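Local coordinates for protein NF-kappa-B inhibitor beta (Mus musculus, PDB 1OY3) that inhibits NF-kappa-B by forming a complex with it and trapping it in the cytoplasm, using a stack of ankyrin repeats, at residues A199-A204 and L233-P238; T227-A232 and L243-G248. One frame throughout, in Å; residues are numbered along the deposited sequence.

Interaction 1: A199-A204 and L233-P238; sequences AVEAQA and LLRPNP
Gln203 and Asn237 face each other with CA atoms 6.7 Å apart, where the end of helix 195-201 runs beside the irregular loop 233-238; Gln203, at positive phi, closes that helix in a Schellman motif. Its side chain reaches across to the loop. A bend at chi2 (-68°) turns the amide so that OE1 meets the backbone of Asn237: Asn237 N lies 3.3 Å from Gln203 OE1 in a hydrogen bond that is nearly linear at the acceptor (C=O...N 173°) but bent at the hydrogen. This bond ties the helix end to the neighbouring repeat. The amide NE2 turns back toward Val200 O, at a distance too short to be trusted in detail. Arg235 runs obliquely past this amide, its CB 3.2 Å from Gln203 NE2, with guanidinium and amide planes 25° apart. Farther out Glu201 CG comes over a face of the guanidinium, 3.3 Å from Arg235 NH2. The salt bridge from NH2 to Glu201 OE1 is longer, 3.6 Å, and Glu201 OE2 pairs with Arg193. Val200 CG1 packs on the aliphatic Arg235 CG. The contact joins ankyrin repeats 5 and 6 at the surface: Val200 also leans on helices 205-213 and 228-233, Gln203 touches Leu240 of helix 238-246, and Arg235 packs against a polar side chain of another protein's chain.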
loop_
_atom_site.group_PDB
_atom_site.type_symbol
_atom_site.label_atom_id
_atom_site.label_comp_id
_atom_site.label_asym_id
_atom_site.label_seq_id
_atom_site.Cartn_x
_atom_site.Cartn_y
_atom_site.Cartn_z
ATOM N N ALA C 199 -12.156 8.238 -0.863
ATOM C CA ALA C 199 -13.456 7.853 -1.389
ATOM C C ALA C 199 -13.751 8.645 -2.657
ATOM O O ALA C 199 -14.301 8.107 -3.614
ATOM C CB ALA C 199 -14.540 8.093 -0.351
ATOM N N VAL C 200 -13.375 9.920 -2.666
ATOM C CA VAL C 200 -13.607 10.758 -3.839
ATOM C C VAL C 200 -12.764 10.238 -5.009
ATOM O O VAL C 200 -13.252 10.119 -6.136
ATOM C CB VAL C 200 -13.269 12.236 -3.545
ATOM C CG1 VAL C 200 -13.479 13.082 -4.790
ATOM C CG2 VAL C 200 -14.157 12.745 -2.437
ATOM N N GLU C 201 -11.504 9.910 -4.739
ATOM C CA GLU C 201 -10.640 9.376 -5.779
ATOM C C GLU C 201 -11.221 8.067 -6.286
ATOM O O GLU C 201 -11.152 7.767 -7.476
ATOM C CB GLU C 201 -9.229 9.140 -5.242
ATOM C CG GLU C 201 -8.482 10.423 -4.929
ATOM C CD GLU C 201 -6.979 10.229 -4.880
ATOM O OE1 GLU C 201 -6.253 11.248 -4.821
ATOM O OE2 GLU C 201 -6.527 9.063 -4.900
ATOM N N ALA C 202 -11.811 7.300 -5.371
ATOM C CA ALA C 202 -12.415 6.008 -5.698
ATOM C C ALA C 202 -13.781 6.155 -6.362
ATOM O O ALA C 202 -14.360 5.165 -6.819
ATOM C CB ALA C 202 -12.556 5.176 -4.432
ATOM N N GLN C 203 -14.287 7.387 -6.403
ATOM C CA GLN C 203 -15.598 7.690 -6.977
ATOM C C GLN C 203 -16.656 6.782 -6.337
ATOM O O GLN C 203 -17.648 6.420 -6.968
ATOM C CB GLN C 203 -15.577 7.502 -8.504
ATOM C CG GLN C 203 -14.564 8.383 -9.245
ATOM C CD GLN C 203 -14.919 9.863 -9.213
ATOM O OE1 GLN C 203 -15.817 10.320 -9.924
ATOM N NE2 GLN C 203 -14.214 10.618 -8.380
ATOM N N ALA C 204 -16.428 6.402 -5.082
ATOM C CA ALA C 204 -17.368 5.549 -4.367
ATOM C C ALA C 204 -18.263 6.449 -3.518
ATOM O O ALA C 204 -17.970 6.729 -2.354
ATOM C CB ALA C 204 -16.615 4.550 -3.491
ATOM N N LEU C 233 -14.730 18.086 -7.538
ATOM C CA LEU C 233 -15.077 18.940 -8.670
ATOM C C LEU C 233 -14.294 18.551 -9.918
ATOM O O LEU C 233 -14.835 18.563 -11.024
ATOM C CB LEU C 233 -14.821 20.415 -8.337
ATOM C CG LEU C 233 -15.809 21.090 -7.383
ATOM C CD1 LEU C 233 -15.462 22.558 -7.229
ATOM C CD2 LEU C 233 -17.211 20.943 -7.924
ATOM N N LEU C 234 -13.022 18.200 -9.739
ATOM C CA LEU C 234 -12.165 17.803 -10.855
ATOM C C LEU C 234 -12.433 16.356 -11.265
ATOM O O LEU C 234 -11.765 15.814 -12.140
ATOM C CB LEU C 234 -10.695 17.958 -10.464
ATOM C CG LEU C 234 -10.246 19.351 -10.030
ATOM C CD1 LEU C 234 -8.789 19.314 -9.607
ATOM C CD2 LEU C 234 -10.440 20.321 -11.172
ATOM N N ARG C 235 -13.414 15.735 -10.623
ATOM C CA ARG C 235 -13.767 14.353 -10.914
ATOM C C ARG C 235 -15.042 14.345 -11.758
ATOM O O ARG C 235 -15.783 15.328 -11.783
ATOM C CB ARG C 235 -13.992 13.586 -9.604
ATOM C CG ARG C 235 -12.858 13.726 -8.576
ATOM C CD ARG C 235 -11.640 12.860 -8.899
ATOM N NE ARG C 235 -10.500 13.195 -8.045
ATOM C CZ ARG C 235 -9.389 12.468 -7.947
ATOM N NH1 ARG C 235 -9.255 11.345 -8.645
ATOM N NH2 ARG C 235 -8.397 12.872 -7.164
ATOM N N PRO C 236 -15.311 13.234 -12.463
ATOM C CA PRO C 236 -16.497 13.101 -13.314
ATOM C C PRO C 236 -17.847 12.932 -12.610
ATOM O O PRO C 236 -18.750 13.746 -12.804
ATOM C CB PRO C 236 -16.148 11.905 -14.192
ATOM C CG PRO C 236 -15.341 11.058 -13.272
ATOM C CD PRO C 236 -14.423 12.068 -12.623
ATOM N N ASN C 237 -17.982 11.881 -11.802
ATOM C CA ASN C 237 -19.234 11.598 -11.091
ATOM C C ASN C 237 -19.731 12.777 -10.247
ATOM O O ASN C 237 -19.136 13.128 -9.227
ATOM C CB ASN C 237 -19.060 10.361 -10.208
ATOM C CG ASN C 237 -20.363 9.893 -9.596
ATOM O OD1 ASN C 237 -20.398 8.899 -8.872
ATOM N ND2 ASN C 237 -21.446 10.606 -9.885
ATOM N N PRO C 238 -20.854 13.391 -10.662
ATOM C CA PRO C 238 -21.474 14.540 -9.988
ATOM C C PRO C 238 -21.989 14.251 -8.583
ATOM O O PRO C 238 -22.010 15.133 -7.730
ATOM C CB PRO C 238 -22.615 14.926 -10.934
ATOM C CG PRO C 238 -22.193 14.350 -12.266
ATOM C CD PRO C 238 -21.617 13.027 -11.867
#

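Interaction 2: T227-A232 and L243-G248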
loop_
_atom_site.group_PDB
_atom_site.type_symbol
_atom_site.label_atom_id
_atom_site.label_comp_id
_atom_site.label_asym_id
_atom_site.label_seq_id
_atom_site.Cartn_x
_atom_site.Cartn_y
_atom_site.Cartn_z
ATOM N N THR C 227 -9.276 20.118 -0.844
ATOM C CA THR C 227 -10.253 19.442 0.004
ATOM C C THR C 227 -10.974 18.350 -0.779
ATOM O O THR C 227 -10.803 18.219 -1.995
ATOM C CB THR C 227 -11.327 20.420 0.491
ATOM O OG1 THR C 227 -12.024 20.941 -0.648
ATOM C CG2 THR C 227 -10.706 21.562 1.260
ATOM N N PRO C 228 -11.801 17.551 -0.091
ATOM C CA PRO C 228 -12.526 16.488 -0.791
ATOM C C PRO C 228 -13.450 17.053 -1.868
ATOM O O PRO C 228 -13.563 16.487 -2.960
ATOM C CB PRO C 228 -13.291 15.800 0.334
ATOM C CG PRO C 228 -12.354 15.952 1.497
ATOM C CD PRO C 228 -11.925 17.391 1.371
ATOM N N LEU C 229 -14.105 18.174 -1.559
ATOM C CA LEU C 229 -15.016 18.805 -2.513
ATOM C C LEU C 229 -14.208 19.311 -3.697
ATOM O O LEU C 229 -14.540 19.037 -4.850
ATOM C CB LEU C 229 -15.754 19.984 -1.871
ATOM C CG LEU C 229 -17.144 20.325 -2.438
ATOM C CD1 LEU C 229 -17.593 21.659 -1.860
ATOM C CD2 LEU C 229 -17.129 20.386 -3.957
ATOM N N GLY C 230 -13.151 20.061 -3.394
ATOM C CA GLY C 230 -12.290 20.597 -4.433
ATOM C C GLY C 230 -11.794 19.474 -5.317
ATOM O O GLY C 230 -11.637 19.636 -6.527
ATOM N N SER C 231 -11.554 18.320 -4.705
ATOM C CA SER C 231 -11.085 17.168 -5.448
ATOM C C SER C 231 -12.227 16.600 -6.271
ATOM O O SER C 231 -12.047 16.261 -7.439
ATOM C CB SER C 231 -10.548 16.098 -4.491
ATOM O OG SER C 231 -10.075 14.974 -5.212
ATOM N N ALA C 232 -13.406 16.505 -5.658
ATOM C CA ALA C 232 -14.580 15.966 -6.340
ATOM C C ALA C 232 -14.981 16.780 -7.571
ATOM O O ALA C 232 -15.517 16.228 -8.539
ATOM C CB ALA C 232 -15.755 15.875 -5.369
ATOM N N LEU C 243 -23.098 15.228 -2.593
ATOM C CA LEU C 243 -23.009 14.714 -1.224
ATOM C C LEU C 243 -22.249 15.665 -0.321
ATOM O O LEU C 243 -22.784 16.146 0.680
ATOM C CB LEU C 243 -22.313 13.349 -1.209
ATOM C CG LEU C 243 -23.147 12.105 -1.526
ATOM C CD1 LEU C 243 -23.930 12.309 -2.807
ATOM C CD2 LEU C 243 -22.222 10.894 -1.637
ATOM N N LEU C 244 -20.992 15.923 -0.676
ATOM C CA LEU C 244 -20.142 16.822 0.100
ATOM C C LEU C 244 -20.865 18.139 0.340
ATOM O O LEU C 244 -20.856 18.666 1.455
ATOM C CB LEU C 244 -18.815 17.060 -0.634
ATOM C CG LEU C 244 -17.857 15.865 -0.583
ATOM C CD1 LEU C 244 -16.862 15.917 -1.734
ATOM C CD2 LEU C 244 -17.142 15.866 0.763
ATOM N N ARG C 245 -21.500 18.659 -0.708
ATOM C CA ARG C 245 -22.246 19.906 -0.602
ATOM C C ARG C 245 -23.309 19.719 0.479
ATOM O O ARG C 245 -23.322 20.425 1.487
ATOM C CB ARG C 245 -22.948 20.227 -1.924
ATOM C CG ARG C 245 -22.049 20.432 -3.135
ATOM C CD ARG C 245 -21.348 21.777 -3.116
ATOM N NE ARG C 245 -21.262 22.355 -4.457
ATOM C CZ ARG C 245 -20.715 21.751 -5.507
ATOM N NH1 ARG C 245 -20.194 20.538 -5.381
ATOM N NH2 ARG C 245 -20.691 22.355 -6.687
ATOM N N ALA C 246 -24.185 18.743 0.255
ATOM C CA ALA C 246 -25.276 18.435 1.175
ATOM C C ALA C 246 -24.836 18.238 2.622
ATOM O O ALA C 246 -25.631 18.420 3.542
ATOM C CB ALA C 246 -26.030 17.204 0.687
ATOM N N HIS C 247 -23.577 17.866 2.830
ATOM C CA HIS C 247 -23.083 17.660 4.187
ATOM C C HIS C 247 -22.247 18.801 4.749
ATOM O O HIS C 247 -21.432 18.598 5.650
ATOM C CB HIS C 247 -22.306 16.348 4.291
ATOM C CG HIS C 247 -23.180 15.157 4.538
ATOM N ND1 HIS C 247 -23.836 14.489 3.526
ATOM C CD2 HIS C 247 -23.559 14.555 5.693
ATOM C CE1 HIS C 247 -24.580 13.528 4.045
ATOM N NE2 HIS C 247 -24.430 13.548 5.357
ATOM N N GLY C 248 -22.452 20.001 4.218
ATOM C CA GLY C 248 -21.735 21.163 4.719
ATOM C C GLY C 248 -20.267 21.322 4.372
ATOM O O GLY C 248 -19.504 21.897 5.148
#
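Leu244 lies against one side of helix 228-233, and its two methyls divide the work. CD1 comes down on the backbone of the first turn, 3.5 Å from Leu229 CA and 3.6 Å from Pro228 O, and also meets the methyl of Ala232, with Leu244 CD1 to Ala232 CB at 3.8 Å. CD2 rests on the proline ring, 3.9 Å from Pro228 CB, with CD1 only slightly farther from the same atom. With its CG anti to the backbone N (chi1 -152°), Leu229 runs past Leu244 in the opposite sense, and its CG approaches Leu244 CB. Beyond it, Arg245 crosses Leu229 at about a right angle: Leu229 CD1 touches the aliphatic CD of Arg245, and Leu229 CD2 lies 3.4 Å from Arg245 NH1, an oblique approach to the guanidinium. Bends at chi2 and chi3 fold the arginine back to this position, while NH2 makes a long, weak ion pair with Glu251.

The second shell fixes the two helix ends. Thr227 is the N-cap of helix 228-233, its OG1 accepting from Gly230 N at 3.1 Å, which sets the first turn where Pro228 and Leu229 sit. Helix 238-246 stops in a Schellman motif with Gly248 as the C-prime residue at positive phi. Outside this pair, Pro228 rests on Leu196 and His197 of helix 195-201, Ala232 on Val200, and Leu229 on Glu251 and Pro252. Between the two segments, both in ankyrin repeat 6, the packing is mostly apolar and no hydrogen bond crosses; the charged guanidinium stays at the exposed margin, meeting Leu229 through NH1.

In the fold
Interaction 2 holds the two helices of ankyrin repeat 6 together; interaction 1 joins that repeat to repeat 5 through the loop linking those same helices. Their centres are about 10 Å apart, and the segments alternate along the chain. Val200 bridges them directly: its CG1 lies 3.5 Å from Ala232 CA, and its CG2 is 3.8 Å from Pro228 O, the carbonyl that Leu244 approaches too. A second link runs from Leu233 CD2 to Arg245 NH1, 3.9 Å apart. Of the two, the loop of interaction 1 reaches another protein chain, through Leu234 and Arg235, whereas interaction 2 touches none.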